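Local coordinates for putative uncharacterized protein (Methanosarcina barkeri str. Fusaro, PDB 3P43) that probably acts as a manganese-dependent 3'-phosphoesterase that trims DNA 3' ends in repair, as a member of the LigD phosphoesterase superfamily, at residues E77-G88 against Y95-R105. Sequence-based numbering, arbitrary orientation.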
loop_
_atom_site.group_PDB
_atom_site.type_symbol
_atom_site.label_atom_id
_atom_site.label_comp_id
_atom_site.label_asym_id
_atom_site.label_seq_id
_atom_site.Cartn_x
_atom_site.Cartn_y
_atom_site.Cartn_z
ATOM N N GLU A 77 6.420 8.523 1.274
ATOM C CA GLU A 77 6.897 9.148 0.048
ATOM C C GLU A 77 6.781 8.213 -1.152
ATOM O O GLU A 77 6.787 6.998 -0.998
ATOM C CB GLU A 77 8.329 9.649 0.220
ATOM C CG GLU A 77 8.409 11.028 0.862
ATOM C CD GLU A 77 9.313 11.062 2.076
ATOM O OE1 GLU A 77 10.400 10.446 2.028
ATOM O OE2 GLU A 77 8.941 11.711 3.079
ATOM N N ASP A 78 6.650 8.794 -2.343
ATOM C CA ASP A 78 6.668 8.030 -3.584
ATOM C C ASP A 78 7.928 7.180 -3.694
ATOM O O ASP A 78 9.009 7.590 -3.269
ATOM C CB ASP A 78 6.618 8.974 -4.785
ATOM C CG ASP A 78 5.323 9.741 -4.870
ATOM O OD1 ASP A 78 4.385 9.396 -4.121
ATOM O OD2 ASP A 78 5.247 10.691 -5.682
ATOM N N HIS A 79 7.795 5.999 -4.275
ATOM C CA HIS A 79 8.961 5.190 -4.583
ATOM C C HIS A 79 9.030 5.034 -6.082
ATOM O O HIS A 79 7.999 5.098 -6.753
ATOM C CB HIS A 79 8.850 3.817 -3.926
ATOM C CG HIS A 79 9.094 3.837 -2.452
ATOM N ND1 HIS A 79 8.348 4.605 -1.585
ATOM C CD2 HIS A 79 10.006 3.188 -1.691
ATOM C CE1 HIS A 79 8.787 4.426 -0.352
ATOM N NE2 HIS A 79 9.792 3.570 -0.388
ATOM N N PRO A 80 10.242 4.826 -6.618
ATOM C CA PRO A 80 10.363 4.559 -8.049
ATOM C C PRO A 80 9.709 3.224 -8.384
ATOM O O PRO A 80 9.667 2.317 -7.554
ATOM C CB PRO A 80 11.879 4.496 -8.269
ATOM C CG PRO A 80 12.444 4.152 -6.933
ATOM C CD PRO A 80 11.547 4.806 -5.933
ATOM N N LEU A 81 9.195 3.122 -9.600
ATOM C CA LEU A 81 8.478 1.945 -10.059
ATOM C C LEU A 81 9.287 0.660 -9.888
ATOM O O LEU A 81 8.740 -0.389 -9.538
ATOM C CB LEU A 81 8.079 2.144 -11.522
ATOM C CG LEU A 81 6.834 1.439 -12.056
ATOM C CD1 LEU A 81 5.763 1.342 -10.990
ATOM C CD2 LEU A 81 6.317 2.193 -13.273
ATOM N N ALA A 82 10.594 0.749 -10.114
ATOM C CA ALA A 82 11.468 -0.422 -10.053
ATOM C C ALA A 82 11.517 -1.046 -8.658
ATOM O O ALA A 82 11.963 -2.184 -8.485
ATOM C CB ALA A 82 12.864 -0.062 -10.526
ATOM N N TYR A 83 11.051 -0.297 -7.665
ATOM C CA TYR A 83 11.040 -0.773 -6.293
ATOM C C TYR A 83 10.022 -1.896 -6.104
ATOM O O TYR A 83 10.113 -2.664 -5.152
ATOM C CB TYR A 83 10.745 0.377 -5.334
ATOM C CG TYR A 83 11.334 0.185 -3.955
ATOM C CD1 TYR A 83 12.704 0.252 -3.753
ATOM C CD2 TYR A 83 10.521 -0.056 -2.857
ATOM C CE1 TYR A 83 13.249 0.077 -2.496
ATOM C CE2 TYR A 83 11.054 -0.226 -1.599
ATOM C CZ TYR A 83 12.420 -0.158 -1.423
ATOM O OH TYR A 83 12.962 -0.327 -0.173
ATOM N N ALA A 84 9.059 -1.991 -7.018
ATOM C CA ALA A 84 8.058 -3.055 -6.964
ATOM C C ALA A 84 8.703 -4.435 -7.091
ATOM O O ALA A 84 8.091 -5.458 -6.781
ATOM C CB ALA A 84 7.014 -2.857 -8.048
ATOM N N ASP A 85 9.947 -4.452 -7.550
ATOM C CA ASP A 85 10.667 -5.696 -7.771
ATOM C C ASP A 85 11.665 -5.986 -6.657
ATOM O O ASP A 85 12.322 -7.023 -6.677
ATOM C CB ASP A 85 11.421 -5.632 -9.102
ATOM C CG ASP A 85 10.507 -5.769 -10.300
ATOM O OD1 ASP A 85 9.443 -6.413 -10.175
ATOM O OD2 ASP A 85 10.866 -5.247 -11.375
ATOM N N PHE A 86 11.799 -5.073 -5.696
ATOM C CA PHE A 86 12.872 -5.213 -4.725
ATOM C C PHE A 86 12.557 -6.062 -3.497
ATOM O O PHE A 86 11.540 -5.878 -2.832
ATOM C CB PHE A 86 13.451 -3.876 -4.267
ATOM C CG PHE A 86 14.577 -4.048 -3.302
ATOM C CD1 PHE A 86 15.846 -4.386 -3.760
ATOM C CD2 PHE A 86 14.361 -3.967 -1.942
ATOM C CE1 PHE A 86 16.885 -4.588 -2.881
ATOM C CE2 PHE A 86 15.401 -4.163 -1.046
ATOM C CZ PHE A 86 16.665 -4.476 -1.516
ATOM N N GLU A 87 13.488 -6.962 -3.199
ATOM C CA GLU A 87 13.376 -7.912 -2.111
ATOM C C GLU A 87 14.798 -8.137 -1.620
ATOM O O GLU A 87 15.648 -8.618 -2.368
ATOM C CB GLU A 87 12.769 -9.206 -2.653
ATOM C CG GLU A 87 12.443 -10.276 -1.645
ATOM C CD GLU A 87 11.452 -11.282 -2.211
ATOM O OE1 GLU A 87 11.873 -12.197 -2.955
ATOM O OE2 GLU A 87 10.244 -11.147 -1.930
ATOM N N GLY A 88 15.062 -7.757 -0.375
ATOM C CA GLY A 88 16.419 -7.719 0.146
ATOM C C GLY A 88 16.511 -6.738 1.299
ATOM O O GLY A 88 15.496 -6.382 1.890
ATOM N N TYR A 95 16.626 6.009 4.063
ATOM C CA TYR A 95 15.173 6.002 4.071
ATOM C C TYR A 95 14.727 4.627 3.592
ATOM O O TYR A 95 15.125 4.175 2.518
ATOM C CB TYR A 95 14.608 7.080 3.146
ATOM C CG TYR A 95 13.106 7.239 3.250
ATOM C CD1 TYR A 95 12.544 8.074 4.210
ATOM C CD2 TYR A 95 12.247 6.552 2.397
ATOM C CE1 TYR A 95 11.171 8.226 4.318
ATOM C CE2 TYR A 95 10.869 6.697 2.496
ATOM C CZ TYR A 95 10.336 7.538 3.461
ATOM O OH TYR A 95 8.967 7.698 3.576
ATOM N N GLY A 96 13.912 3.956 4.396
ATOM C CA GLY A 96 13.446 2.630 4.043
ATOM C C GLY A 96 14.354 1.533 4.564
ATOM O O GLY A 96 14.200 0.372 4.187
ATOM N N ALA A 97 15.300 1.898 5.426
ATOM C CA ALA A 97 16.209 0.918 6.030
ATOM C C ALA A 97 15.437 -0.265 6.602
ATOM O O ALA A 97 14.374 -0.088 7.199
ATOM C CB ALA A 97 17.058 1.565 7.116
ATOM N N GLY A 98 15.971 -1.469 6.410
ATOM C CA GLY A 98 15.356 -2.672 6.941
ATOM C C GLY A 98 15.245 -3.789 5.921
ATOM O O GLY A 98 15.725 -3.668 4.797
ATOM N N LYS A 99 14.607 -4.881 6.324
ATOM C CA LYS A 99 14.415 -6.035 5.460
ATOM C C LYS A 99 13.124 -5.900 4.663
ATOM O O LYS A 99 12.067 -5.590 5.220
ATOM C CB LYS A 99 14.380 -7.311 6.298
ATOM C CG LYS A 99 15.639 -7.521 7.134
ATOM C CD LYS A 99 15.421 -8.567 8.213
ATOM C CE LYS A 99 16.700 -8.835 8.992
ATOM N NZ LYS A 99 17.800 -9.246 8.069
ATOM N N VAL A 100 13.210 -6.148 3.361
ATOM C CA VAL A 100 12.059 -5.991 2.480
ATOM C C VAL A 100 11.742 -7.292 1.754
ATOM O O VAL A 100 12.614 -7.889 1.131
ATOM C CB VAL A 100 12.307 -4.892 1.428
ATOM C CG1 VAL A 100 11.116 -4.782 0.465
ATOM C CG2 VAL A 100 12.597 -3.555 2.106
ATOM N N GLU A 101 10.488 -7.725 1.838
ATOM C CA GLU A 101 10.039 -8.916 1.119
ATOM C C GLU A 101 8.728 -8.656 0.389
ATOM O O GLU A 101 7.853 -7.954 0.896
ATOM C CB GLU A 101 9.867 -10.103 2.069
ATOM C CG GLU A 101 9.335 -11.356 1.375
ATOM C CD GLU A 101 9.352 -12.577 2.273
ATOM O OE1 GLU A 101 8.457 -12.688 3.139
ATOM O OE2 GLU A 101 10.258 -13.424 2.114
ATOM N N ILE A 102 8.593 -9.223 -0.805
ATOM C CA ILE A 102 7.359 -9.081 -1.560
ATOM C C ILE A 102 6.316 -9.993 -0.943
ATOM O O ILE A 102 6.455 -11.214 -0.993
ATOM C CB ILE A 102 7.525 -9.456 -3.043
ATOM C CG1 ILE A 102 8.674 -8.674 -3.680
ATOM C CG2 ILE A 102 6.232 -9.176 -3.802
ATOM C CD1 ILE A 102 8.312 -7.262 -4.038
ATOM N N TRP A 103 5.284 -9.391 -0.355
ATOM C CA TRP A 103 4.185 -10.133 0.252
ATOM C C TRP A 103 3.089 -10.443 -0.761
ATOM O O TRP A 103 2.517 -11.532 -0.752
ATOM C CB TRP A 103 3.607 -9.346 1.419
ATOM C CG TRP A 103 2.526 -10.060 2.182
ATOM C CD1 TRP A 103 2.697 -11.018 3.139
ATOM C CD2 TRP A 103 1.109 -9.843 2.084
ATOM N NE1 TRP A 103 1.480 -11.420 3.632
ATOM C CE2 TRP A 103 0.490 -10.712 3.002
ATOM C CE3 TRP A 103 0.307 -9.004 1.303
ATOM C CZ2 TRP A 103 -0.892 -10.770 3.157
ATOM C CZ3 TRP A 103 -1.067 -9.059 1.463
ATOM C CH2 TRP A 103 -1.651 -9.934 2.382
ATOM N N ASP A 104 2.787 -9.476 -1.625
ATOM C CA ASP A 104 1.880 -9.710 -2.742
ATOM C C ASP A 104 2.252 -8.792 -3.899
ATOM O O ASP A 104 2.941 -7.788 -3.721
ATOM C CB ASP A 104 0.419 -9.480 -2.335
ATOM C CG ASP A 104 -0.572 -10.082 -3.331
ATOM O OD1 ASP A 104 -0.168 -10.920 -4.160
ATOM O OD2 ASP A 104 -1.763 -9.723 -3.279
ATOM N N ARG A 105 1.786 -9.140 -5.089
ATOM C CA ARG A 105 2.102 -8.365 -6.275
ATOM C C ARG A 105 1.068 -8.631 -7.361
ATOM O O ARG A 105 0.640 -9.767 -7.560
ATOM C CB ARG A 105 3.506 -8.718 -6.776
ATOM C CG ARG A 105 4.009 -7.797 -7.870
ATOM C CD ARG A 105 5.133 -8.425 -8.668
ATOM N NE ARG A 105 5.355 -7.674 -9.899
ATOM C CZ ARG A 105 6.122 -6.594 -9.980
ATOM N NH1 ARG A 105 6.750 -6.153 -8.901
ATOM N NH2 ARG A 105 6.263 -5.962 -11.139
HETATM O O HOH W 1 11.730 -0.130 2.178
#
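V100 gives the largest share of the buried surface: its CG1 lies 3.5 Å from F86 O, while CB abuts the F86 ring at CE2. A branched, apolar residue suits this buried spot beside a strand pair. G88 and V100 form an antiparallel hydrogen-bonded pair, G88 N to V100 O at 2.9 Å and V100 N to G88 O at 2.7 Å; a side chain on G88 would run into the F86 ring. I102 completes this tight part, bringing CD1 to 3.3 Å from the O of buried A84. E87, whose long carboxylate arm can span the gap to a strand N-H, extends with CG anti to the backbone N (chi1 -174°), and OE2 accepts the backbone N of I102 at 2.8 Å through its anti lone pair. The contact lays the 3-10 turn 81-85 and the link after it along strand 98-114 of the curled antiparallel beta barrel, whose manganese site is formed by H37, H43 and D45. Both ends are solvent sides. At one, the long chain of R105 reaches the carboxylate of D85, laying a guanidinium face against OD1 in a salt bridge with NH1 at 3.0 Å. At the other, E77 OE1 sits over one face of the Y95 ring, 3.2 Å from CZ. Between the two, a water bridges Y83 OH and G96 O. H79 suits its place because its ring N-H, at ND1, bonds E77 O while the flat imidazole lays CD2 over a Y83 face and brings CE1 to the Y95 ring edge; an alanine here would probably leave E77 O without that donor and uncover this face of Y83.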